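Local coordinates for chitinase (Paenibacillus sp. FPU-7, PDB 5GZT), which probably hydrolyses the beta-1,4 linkages between N-acetylglucosamine units of chitin and chitodextrins at random internal positions, with two family 18 glycosidase domains in one chain, at residues Pro20-Val31 with Lys41-Phe52; Val661-Leu669 with Thr723-Pro731. All blocks are in the same frame, centred on the assembly; numbering follows the deposited sequence.

Interaction 1. Residues Pro20-Val31 with Lys41-Phe52; sequences PVRIVAKGSAKV and KLEETDLTGTGF. With NA (sodium ion), chain C; FMT (formic acid), chain K.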
loop_
_atom_site.group_PDB
_atom_site.type_symbol
_atom_site.label_atom_id
_atom_site.label_comp_id
_atom_site.label_asym_id
_atom_site.label_seq_id
_atom_site.Cartn_x
_atom_site.Cartn_y
_atom_site.Cartn_z
ATOM N N PRO B 20 -9.547 73.470 25.653
ATOM C CA PRO B 20 -9.044 72.890 24.431
ATOM C C PRO B 20 -9.463 73.587 23.123
ATOM O O PRO B 20 -10.553 74.128 23.028
ATOM C CB PRO B 20 -9.583 71.435 24.483
ATOM C CG PRO B 20 -10.710 71.454 25.447
ATOM C CD PRO B 20 -10.378 72.530 26.436
ATOM N N VAL B 21 -8.570 73.551 22.143
ATOM C CA VAL B 21 -8.928 73.708 20.760
ATOM C C VAL B 21 -9.414 72.377 20.240
ATOM O O VAL B 21 -8.729 71.352 20.429
ATOM C CB VAL B 21 -7.704 74.052 19.856
ATOM C CG1 VAL B 21 -8.116 74.106 18.383
ATOM C CG2 VAL B 21 -7.089 75.362 20.283
ATOM N N ARG B 22 -10.539 72.387 19.526
ATOM C CA ARG B 22 -10.930 71.223 18.726
ATOM C C ARG B 22 -10.320 71.358 17.320
ATOM O O ARG B 22 -10.417 72.408 16.706
ATOM C CB ARG B 22 -12.451 71.075 18.715
ATOM C CG ARG B 22 -12.992 69.856 18.004
ATOM C CD ARG B 22 -14.489 69.728 18.262
ATOM N NE ARG B 22 -15.216 70.750 17.482
ATOM C CZ ARG B 22 -15.762 70.564 16.276
ATOM N NH1 ARG B 22 -15.721 69.373 15.661
ATOM N NH2 ARG B 22 -16.359 71.579 15.678
ATOM N N ILE B 23 -9.641 70.315 16.843
ATOM C CA ILE B 23 -9.055 70.304 15.519
ATOM C C ILE B 23 -9.682 69.175 14.770
ATOM O O ILE B 23 -9.637 68.050 15.224
ATOM C CB ILE B 23 -7.504 70.137 15.535
ATOM C CG1 ILE B 23 -6.868 71.268 16.337
ATOM C CG2 ILE B 23 -6.945 70.105 14.106
ATOM C CD1 ILE B 23 -5.352 71.189 16.498
ATOM N N VAL B 24 -10.249 69.474 13.601
ATOM C CA VAL B 24 -10.970 68.500 12.865
ATOM C C VAL B 24 -10.292 68.289 11.528
ATOM O O VAL B 24 -9.686 69.209 11.003
ATOM C CB VAL B 24 -12.450 68.915 12.669
ATOM C CG1 VAL B 24 -13.255 67.720 12.185
ATOM C CG2 VAL B 24 -13.029 69.433 13.963
ATOM N N ALA B 25 -10.397 67.069 11.005
ATOM C CA ALA B 25 -9.873 66.705 9.729
ATOM C C ALA B 25 -11.016 66.080 8.924
ATOM O O ALA B 25 -11.596 65.011 9.351
ATOM C CB ALA B 25 -8.731 65.700 9.906
ATOM N N LYS B 26 -11.321 66.727 7.768
ATOM C CA LYS B 26 -12.471 66.374 6.924
ATOM C C LYS B 26 -12.119 65.941 5.484
ATOM O O LYS B 26 -11.295 66.543 4.802
ATOM C CB LYS B 26 -13.490 67.526 6.914
ATOM C CG LYS B 26 -14.944 67.064 6.847
ATOM C CD LYS B 26 -15.878 68.111 6.244
ATOM C CE LYS B 26 -15.761 68.171 4.718
ATOM N NZ LYS B 26 -16.747 69.103 4.098
ATOM N N GLY B 27 -12.746 64.865 5.045
ATOM C CA GLY B 27 -12.589 64.379 3.693
ATOM C C GLY B 27 -11.206 63.861 3.345
ATOM O O GLY B 27 -10.719 62.910 3.962
ATOM N N SER B 28 -10.596 64.454 2.322
ATOM C CA SER B 28 -9.265 64.042 1.875
ATOM C C SER B 28 -8.124 64.688 2.651
ATOM O O SER B 28 -6.987 64.695 2.170
ATOM C CB SER B 28 -9.107 64.295 0.376
ATOM O OG SER B 28 -9.681 63.194 -0.284
ATOM N N ALA B 29 -8.400 65.186 3.861
ATOM C CA ALA B 29 -7.366 65.816 4.664
ATOM C C ALA B 29 -6.285 64.809 5.103
ATOM O O ALA B 29 -6.489 63.566 5.056
ATOM C CB ALA B 29 -7.964 66.524 5.866
ATOM N N LYS B 30 -5.175 65.403 5.551
ATOM C CA LYS B 30 -3.843 64.806 5.616
ATOM C C LYS B 30 -3.064 65.595 6.682
ATOM O O LYS B 30 -2.825 66.813 6.523
ATOM C CB LYS B 30 -3.170 65.000 4.239
ATOM C CG LYS B 30 -2.753 63.768 3.460
ATOM C CD LYS B 30 -1.441 63.187 3.989
ATOM C CE LYS B 30 -1.700 62.027 4.926
ATOM N NZ LYS B 30 -2.431 60.945 4.198
ATOM N N VAL B 31 -2.699 64.954 7.790
ATOM C CA VAL B 31 -2.010 65.683 8.863
ATOM C C VAL B 31 -0.768 64.921 9.229
ATOM O O VAL B 31 -0.761 63.669 9.224
ATOM C CB VAL B 31 -2.870 65.942 10.127
ATOM C CG1 VAL B 31 -2.306 67.125 10.932
ATOM C CG2 VAL B 31 -4.322 66.219 9.755
ATOM N N LYS B 41 -8.553 68.672 21.194
ATOM C CA LYS B 41 -9.357 67.536 20.791
ATOM C C LYS B 41 -9.181 67.304 19.306
ATOM O O LYS B 41 -9.544 68.157 18.508
ATOM C CB LYS B 41 -10.815 67.763 21.198
ATOM C CG LYS B 41 -11.827 66.740 20.690
ATOM C CD LYS B 41 -13.090 66.843 21.545
ATOM C CE LYS B 41 -14.304 66.202 20.921
ATOM N NZ LYS B 41 -14.044 64.890 20.284
ATOM N N LEU B 42 -8.577 66.175 18.925
ATOM C CA LEU B 42 -8.445 65.815 17.520
ATOM C C LEU B 42 -9.673 65.028 17.210
ATOM O O LEU B 42 -10.115 64.165 18.019
ATOM C CB LEU B 42 -7.199 64.979 17.222
ATOM C CG LEU B 42 -5.874 65.567 17.739
ATOM C CD1 LEU B 42 -4.660 64.844 17.158
ATOM C CD2 LEU B 42 -5.717 67.066 17.504
ATOM N N GLU B 43 -10.241 65.362 16.050
ATOM C CA GLU B 43 -11.420 64.708 15.522
ATOM C C GLU B 43 -11.294 64.473 14.023
ATOM O O GLU B 43 -10.828 65.332 13.287
ATOM C CB GLU B 43 -12.583 65.626 15.819
ATOM C CG GLU B 43 -13.950 65.052 15.572
ATOM C CD GLU B 43 -14.995 65.681 16.497
ATOM O OE1 GLU B 43 -14.825 66.867 16.930
ATOM O OE2 GLU B 43 -15.987 64.946 16.768
ATOM N N GLU B 44 -11.708 63.302 13.576
ATOM C CA GLU B 44 -11.710 62.983 12.192
ATOM C C GLU B 44 -13.170 62.747 11.807
ATOM O O GLU B 44 -13.772 61.743 12.227
ATOM C CB GLU B 44 -10.881 61.732 11.901
ATOM C CG GLU B 44 -9.356 61.878 12.122
ATOM C CD GLU B 44 -8.584 60.652 11.586
ATOM O OE1 GLU B 44 -9.130 59.501 11.640
ATOM O OE2 GLU B 44 -7.443 60.827 11.067
ATOM N N THR B 45 -13.718 63.653 10.986
ATOM C CA THR B 45 -15.115 63.520 10.493
ATOM C C THR B 45 -15.258 63.476 8.954
ATOM O O THR B 45 -14.670 64.316 8.234
ATOM C CB THR B 45 -16.021 64.648 10.998
ATOM O OG1 THR B 45 -15.609 65.075 12.295
ATOM C CG2 THR B 45 -17.495 64.164 11.052
ATOM N N ASP B 46 -16.060 62.498 8.484
ATOM C CA ASP B 46 -16.322 62.280 7.062
ATOM C C ASP B 46 -14.964 62.310 6.383
ATOM O O ASP B 46 -14.641 63.258 5.667
ATOM C CB ASP B 46 -17.286 63.362 6.490
ATOM C CG ASP B 46 -18.749 63.206 6.996
ATOM O OD1 ASP B 46 -19.309 62.067 6.912
ATOM O OD2 ASP B 46 -19.324 64.235 7.461
ATOM N N LEU B 47 -14.151 61.301 6.709
ATOM C CA LEU B 47 -12.740 61.252 6.339
ATOM C C LEU B 47 -12.570 60.162 5.318
ATOM O O LEU B 47 -12.850 58.979 5.591
ATOM C CB LEU B 47 -11.831 60.972 7.544
ATOM C CG LEU B 47 -10.316 61.143 7.270
ATOM C CD1 LEU B 47 -9.884 62.604 7.435
ATOM C CD2 LEU B 47 -9.464 60.212 8.146
ATOM N N THR B 48 -12.142 60.610 4.134
ATOM C CA THR B 48 -11.798 59.759 2.992
ATOM C C THR B 48 -10.286 59.517 2.879
ATOM O O THR B 48 -9.897 58.423 2.460
ATOM C CB THR B 48 -12.326 60.314 1.618
ATOM O OG1 THR B 48 -11.713 59.573 0.561
ATOM C CG2 THR B 48 -12.004 61.755 1.384
ATOM N N GLY B 49 -9.483 60.542 3.210
ATOM C CA GLY B 49 -8.028 60.463 3.320
ATOM C C GLY B 49 -7.548 59.749 4.587
ATOM O O GLY B 49 -8.251 58.906 5.166
ATOM N N THR B 50 -6.332 60.061 5.010
ATOM C CA THR B 50 -5.747 59.373 6.164
ATOM C C THR B 50 -5.772 60.251 7.423
ATOM O O THR B 50 -5.755 59.734 8.506
ATOM C CB THR B 50 -4.315 58.882 5.885
ATOM O OG1 THR B 50 -3.463 60.022 5.762
ATOM C CG2 THR B 50 -4.239 57.973 4.631
ATOM N N GLY B 51 -5.792 61.568 7.268
ATOM C CA GLY B 51 -5.975 62.486 8.378
ATOM C C GLY B 51 -4.801 62.545 9.348
ATOM O O GLY B 51 -3.671 62.853 8.925
ATOM N N PHE B 52 -5.074 62.284 10.644
ATOM C CA PHE B 52 -4.025 62.242 11.664
ATOM C C PHE B 52 -3.350 60.899 11.660
ATOM O O PHE B 52 -3.946 59.885 11.272
ATOM C CB PHE B 52 -4.535 62.494 13.061
ATOM C CG PHE B 52 -5.240 63.771 13.216
ATOM C CD1 PHE B 52 -4.541 64.944 13.400
ATOM C CD2 PHE B 52 -6.633 63.792 13.215
ATOM C CE1 PHE B 52 -5.209 66.152 13.579
ATOM C CE2 PHE B 52 -7.333 64.989 13.387
ATOM C CZ PHE B 52 -6.619 66.175 13.584
HETATM NA NA NA C . -6.075 58.835 10.641
HETATM C C FMT K . -16.550 62.537 20.282
HETATM O O1 FMT K . -15.920 63.295 21.039
HETATM O O2 FMT K . -15.949 61.613 19.497
#
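Ile-23 bonds through both its N and its O to the strand 41-45: its N donates to Lys-41 O (2.7 Å, nearly straight), and its O accepts from Glu-43 N. The same alternation brings Lys-41 N to Val-21 O, Ala-25 N to Glu-43 O and Thr-45 N to Ala-25 O. Strands 21-27 and 41-45 therefore run parallel, their axes 4.6 Å apart and 18° askew. Beyond them the chain turns a corner at Asp-46, whose O takes the N-H of Gly-27. Gly-27 O then receives two donors from one face of its plane, Thr-48 N and Gly-49 N, at 2.7 Å for the first. Ala-29 O accepts from Gly-51 N, and Gly-51 O from Val-31 N.

On the face bearing Arg-22 and Glu-43, Arg-22 NH1 forms a salt bridge to Glu-43 OE1 (2.9 Å). Arg-22 CG lies anti to the backbone N (chi1 -176°), and a bend at chi3 brings NH1 to the carboxylate, which is met from above its plane, 89° from that of the guanidinium. Arg-22 NE and NH2 also bond to the backbone of another protein chain. Lys-41 NZ donates to O1 of a formic acid molecule, probably from the crystallisation liquor (2.6 Å), and makes a long salt bridge to Glu-43 OE1.

On the opposite face, Phe-52 takes Val-31 CG2 over one ring face, a CH-pi contact 4.2 Å from the centroid. Phe-52 N donates to Glu-44 OE2 (2.8 Å). Sodium is coordinated by Glu-44 OE2 (2.5 Å), Thr-50 O, Phe-52 O and Ser-72 O. Two parallel sheets, strands in chain order and without intervening helices, are consistent with a beta-solenoid; 21-27 sits between 2-5 and 40-47, and Phe-52 and Leu-42 pack on Val-34 of strand 34-36.

Interaction 2. Residues Val661-Leu669 with Thr723-Pro731; sequences VTMATYTQL and TVASNVYDP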
loop_
_atom_site.group_PDB
_atom_site.type_symbol
_atom_site.label_atom_id
_atom_site.label_comp_id
_atom_site.label_asym_id
_atom_site.label_seq_id
_atom_site.Cartn_x
_atom_site.Cartn_y
_atom_site.Cartn_z
ATOM N N VAL B 661 18.304 -37.681 -4.245
ATOM C CA VAL B 661 19.581 -38.336 -4.315
ATOM C C VAL B 661 19.270 -39.819 -4.573
ATOM O O VAL B 661 18.431 -40.402 -3.840
ATOM C CB VAL B 661 20.398 -38.174 -3.073
ATOM C CG1 VAL B 661 21.684 -38.978 -3.181
ATOM C CG2 VAL B 661 20.712 -36.694 -2.818
ATOM N N THR B 662 19.836 -40.374 -5.640
ATOM C CA THR B 662 19.500 -41.735 -6.087
ATOM C C THR B 662 20.642 -42.749 -5.796
ATOM O O THR B 662 21.823 -42.509 -6.137
ATOM C CB THR B 662 19.257 -41.726 -7.564
ATOM O OG1 THR B 662 18.253 -40.781 -7.867
ATOM C CG2 THR B 662 18.787 -43.141 -8.036
ATOM N N MET B 663 20.262 -43.876 -5.187
ATOM C CA MET B 663 21.164 -44.979 -4.878
ATOM C C MET B 663 21.814 -45.439 -6.173
ATOM O O MET B 663 21.181 -45.466 -7.209
ATOM C CB MET B 663 20.419 -46.156 -4.229
ATOM C CG MET B 663 19.745 -45.839 -2.860
ATOM S SD MET B 663 20.977 -45.703 -1.601
ATOM C CE MET B 663 21.783 -47.304 -1.574
ATOM N N ALA B 664 23.092 -45.772 -6.124
ATOM C CA ALA B 664 23.775 -46.349 -7.327
ATOM C C ALA B 664 23.588 -47.854 -7.362
ATOM O O ALA B 664 23.531 -48.419 -8.405
ATOM C CB ALA B 664 25.269 -46.054 -7.163
ATOM N N THR B 665 23.525 -48.527 -6.212
ATOM C CA THR B 665 23.257 -49.992 -6.183
ATOM C C THR B 665 22.231 -50.215 -5.073
ATOM O O THR B 665 21.659 -49.254 -4.570
ATOM C CB THR B 665 24.500 -50.834 -5.872
ATOM O OG1 THR B 665 24.951 -50.564 -4.560
ATOM C CG2 THR B 665 25.666 -50.586 -6.940
ATOM N N TYR B 666 21.967 -51.456 -4.704
ATOM C CA TYR B 666 21.109 -51.690 -3.561
ATOM C C TYR B 666 21.685 -51.086 -2.315
ATOM O O TYR B 666 20.934 -50.767 -1.437
ATOM C CB TYR B 666 20.816 -53.203 -3.356
ATOM C CG TYR B 666 19.691 -53.773 -4.229
ATOM C CD1 TYR B 666 18.518 -53.104 -4.329
ATOM C CD2 TYR B 666 19.832 -54.948 -4.956
ATOM C CE1 TYR B 666 17.478 -53.543 -5.126
ATOM C CE2 TYR B 666 18.748 -55.461 -5.719
ATOM C CZ TYR B 666 17.587 -54.719 -5.818
ATOM O OH TYR B 666 16.440 -55.038 -6.543
ATOM N N THR B 667 23.015 -51.013 -2.155
ATOM C CA THR B 667 23.553 -50.484 -0.933
ATOM C C THR B 667 24.468 -49.244 -1.093
ATOM O O THR B 667 24.770 -48.594 -0.095
ATOM C CB THR B 667 24.301 -51.498 -0.149
ATOM O OG1 THR B 667 25.347 -52.044 -0.932
ATOM C CG2 THR B 667 23.359 -52.693 0.263
ATOM N N GLN B 668 24.905 -48.921 -2.301
ATOM C CA GLN B 668 25.845 -47.740 -2.415
ATOM C C GLN B 668 25.075 -46.445 -2.672
ATOM O O GLN B 668 24.337 -46.354 -3.665
ATOM C CB GLN B 668 26.891 -47.999 -3.490
ATOM C CG GLN B 668 28.264 -47.354 -3.191
ATOM C CD GLN B 668 28.915 -47.625 -1.799
ATOM O OE1 GLN B 668 28.780 -48.713 -1.174
ATOM N NE2 GLN B 668 29.651 -46.591 -1.306
ATOM N N LEU B 669 25.198 -45.508 -1.726
ATOM C CA LEU B 669 24.568 -44.205 -1.862
ATOM C C LEU B 669 25.640 -43.225 -2.321
ATOM O O LEU B 669 26.587 -43.055 -1.602
ATOM C CB LEU B 669 24.049 -43.796 -0.517
ATOM C CG LEU B 669 23.391 -42.432 -0.459
ATOM C CD1 LEU B 669 22.147 -42.344 -1.278
ATOM C CD2 LEU B 669 23.075 -42.151 0.975
ATOM N N THR B 723 27.799 -46.647 2.324
ATOM C CA THR B 723 27.236 -47.990 2.139
ATOM C C THR B 723 26.129 -48.116 3.154
ATOM O O THR B 723 26.356 -47.988 4.321
ATOM C CB THR B 723 28.277 -49.080 2.400
ATOM O OG1 THR B 723 29.361 -48.891 1.489
ATOM C CG2 THR B 723 27.622 -50.588 2.121
ATOM N N VAL B 724 24.909 -48.265 2.671
ATOM C CA VAL B 724 23.771 -48.423 3.564
ATOM C C VAL B 724 23.820 -49.888 4.029
ATOM O O VAL B 724 24.179 -50.772 3.222
ATOM C CB VAL B 724 22.488 -48.098 2.767
ATOM C CG1 VAL B 724 21.250 -48.326 3.584
ATOM C CG2 VAL B 724 22.548 -46.637 2.215
ATOM N N ALA B 725 23.371 -50.143 5.248
ATOM C CA ALA B 725 23.581 -51.409 5.968
ATOM C C ALA B 725 22.819 -52.605 5.327
ATOM O O ALA B 725 23.310 -53.709 5.350
ATOM C CB ALA B 725 23.227 -51.257 7.469
ATOM N N SER B 726 21.680 -52.344 4.701
ATOM C CA SER B 726 20.881 -53.377 4.044
ATOM C C SER B 726 20.309 -52.794 2.744
ATOM O O SER B 726 20.338 -51.515 2.526
ATOM C CB SER B 726 19.820 -53.849 5.058
ATOM O OG SER B 726 18.835 -52.895 5.266
ATOM N N ASN B 727 19.802 -53.667 1.887
ATOM C CA ASN B 727 19.410 -53.266 0.562
ATOM C C ASN B 727 18.295 -52.211 0.623
ATOM O O ASN B 727 17.370 -52.339 1.445
ATOM C CB ASN B 727 18.949 -54.458 -0.270
ATOM C CG ASN B 727 20.061 -55.427 -0.601
ATOM O OD1 ASN B 727 21.200 -55.126 -0.438
ATOM N ND2 ASN B 727 19.698 -56.636 -1.072
ATOM N N VAL B 728 18.335 -51.246 -0.313
ATOM C CA VAL B 728 17.327 -50.208 -0.360
ATOM C C VAL B 728 16.466 -50.515 -1.576
ATOM O O VAL B 728 16.918 -50.369 -2.701
ATOM C CB VAL B 728 17.990 -48.792 -0.459
ATOM C CG1 VAL B 728 16.931 -47.756 -0.716
ATOM C CG2 VAL B 728 18.820 -48.518 0.764
ATOM N N TYR B 729 15.249 -51.013 -1.326
ATOM C CA TYR B 729 14.248 -51.394 -2.375
ATOM C C TYR B 729 13.247 -50.319 -2.635
ATOM O O TYR B 729 12.573 -50.330 -3.669
ATOM C CB TYR B 729 13.446 -52.649 -1.927
ATOM C CG TYR B 729 14.297 -53.869 -1.825
ATOM C CD1 TYR B 729 14.730 -54.528 -2.983
ATOM C CD2 TYR B 729 14.698 -54.346 -0.616
ATOM C CE1 TYR B 729 15.600 -55.623 -2.900
ATOM C CE2 TYR B 729 15.529 -55.465 -0.513
ATOM C CZ TYR B 729 15.983 -56.092 -1.662
ATOM O OH TYR B 729 16.803 -57.167 -1.545
ATOM N N ASP B 730 12.988 -49.479 -1.662
ATOM C CA ASP B 730 11.989 -48.421 -1.831
ATOM C C ASP B 730 12.560 -47.047 -1.449
ATOM O O ASP B 730 13.526 -46.997 -0.794
ATOM C CB ASP B 730 10.841 -48.693 -0.912
ATOM C CG ASP B 730 9.984 -49.834 -1.438
ATOM O OD1 ASP B 730 9.323 -49.683 -2.512
ATOM O OD2 ASP B 730 10.075 -50.836 -0.779
ATOM N N PRO B 731 11.875 -45.971 -1.786
ATOM C CA PRO B 731 12.448 -44.651 -1.452
ATOM C C PRO B 731 12.518 -44.459 0.074
ATOM O O PRO B 731 11.719 -45.040 0.789
ATOM C CB PRO B 731 11.466 -43.695 -2.073
ATOM C CG PRO B 731 10.867 -44.390 -3.188
ATOM C CD PRO B 731 10.712 -45.834 -2.682
HETATM O O HOH W 1 18.704 -49.030 -4.167
HETATM O O HOH W 2 31.273 -46.795 1.694
#
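The Tyr-666 ring has Tyr-729 CE1 over one face and Val-728 O at its edge, in plane. Tyr-666 CE1 and Tyr-729 CE1 approach to 3.6 Å, but the ring planes are 52° apart, so the pair is oblique. The Asn-727 amide is turned 22° from the Tyr-666 ring plane and lies obliquely by the ring, its OD1 nearest to Tyr-666 CB, at the root of the side chain. The amide is held from within the loop by a nearly straight bond from Asn-727 ND2 to Tyr-729 OH, with the hydroxyl in the amide plane. Asn-727 OD1 comes up against Thr-667 CG2, which chi1 of 57° places beside the backbone N of its residue.

Two backbone bonds join the segments. Val-728 N donates to a lone pair of Tyr-666 O (2.9 Å), and Val-724 N to Thr-667 O in the carbonyl plane (2.8 Å). Beside the latter, Gln-668 and Thr-723 form an antiparallel non-hydrogen-bonded pair whose side chains bond instead: Thr-723 OG1 donates to a lone pair of Gln-668 OE1 at 2.7 Å. A water also donates to Thr-723 OG1 and has a weak bond from Gln-668 NE2; another bridges Thr-665 O and Val-728 O.

Thr-665 OG1 fastens the turn leading to the pair, accepting from Gln-668 N (2.8 Å) in an ST motif and from Thr-667 N in an ST turn. Met-663, bent at chi2 and chi3, brings CE against both valines, 3.9 Å from Val-724 CG2 and 4.0 Å from Val-728 CG2. Both segments belong to the immunoglobulin-like domain. They join the link between strands 660-662 and 668-678 to the loop between 714-723 and 732-738; Met-663 and Leu-669 also pack on Ile-758 of strand 754-759, and Tyr-666 makes a cation-pi contact with Lys-761.

Overall arrangement
From the N terminus, interaction 1 closes first: nine residues separate 20-31 from 41-52, and its parallel pairing joins successive turns of the probable N-terminal solenoid, with strand 34-36 on the intervening path. The chain then passes through the first family 18 domain before interaction 2 opens. There 661-669 meets 723-731 across 53 intervening residues, tying two connections between strands of the immunoglobulin-like domain. The second family 18 domain follows, and Pro-731 reaches it at Ser-1013 and Arg-1109. The contacts are in series, neither nested nor crossed. Their centres lie 118 Å apart on opposite sides of the chain's centre, nearest atoms about 98 Å apart, so the two do not touch.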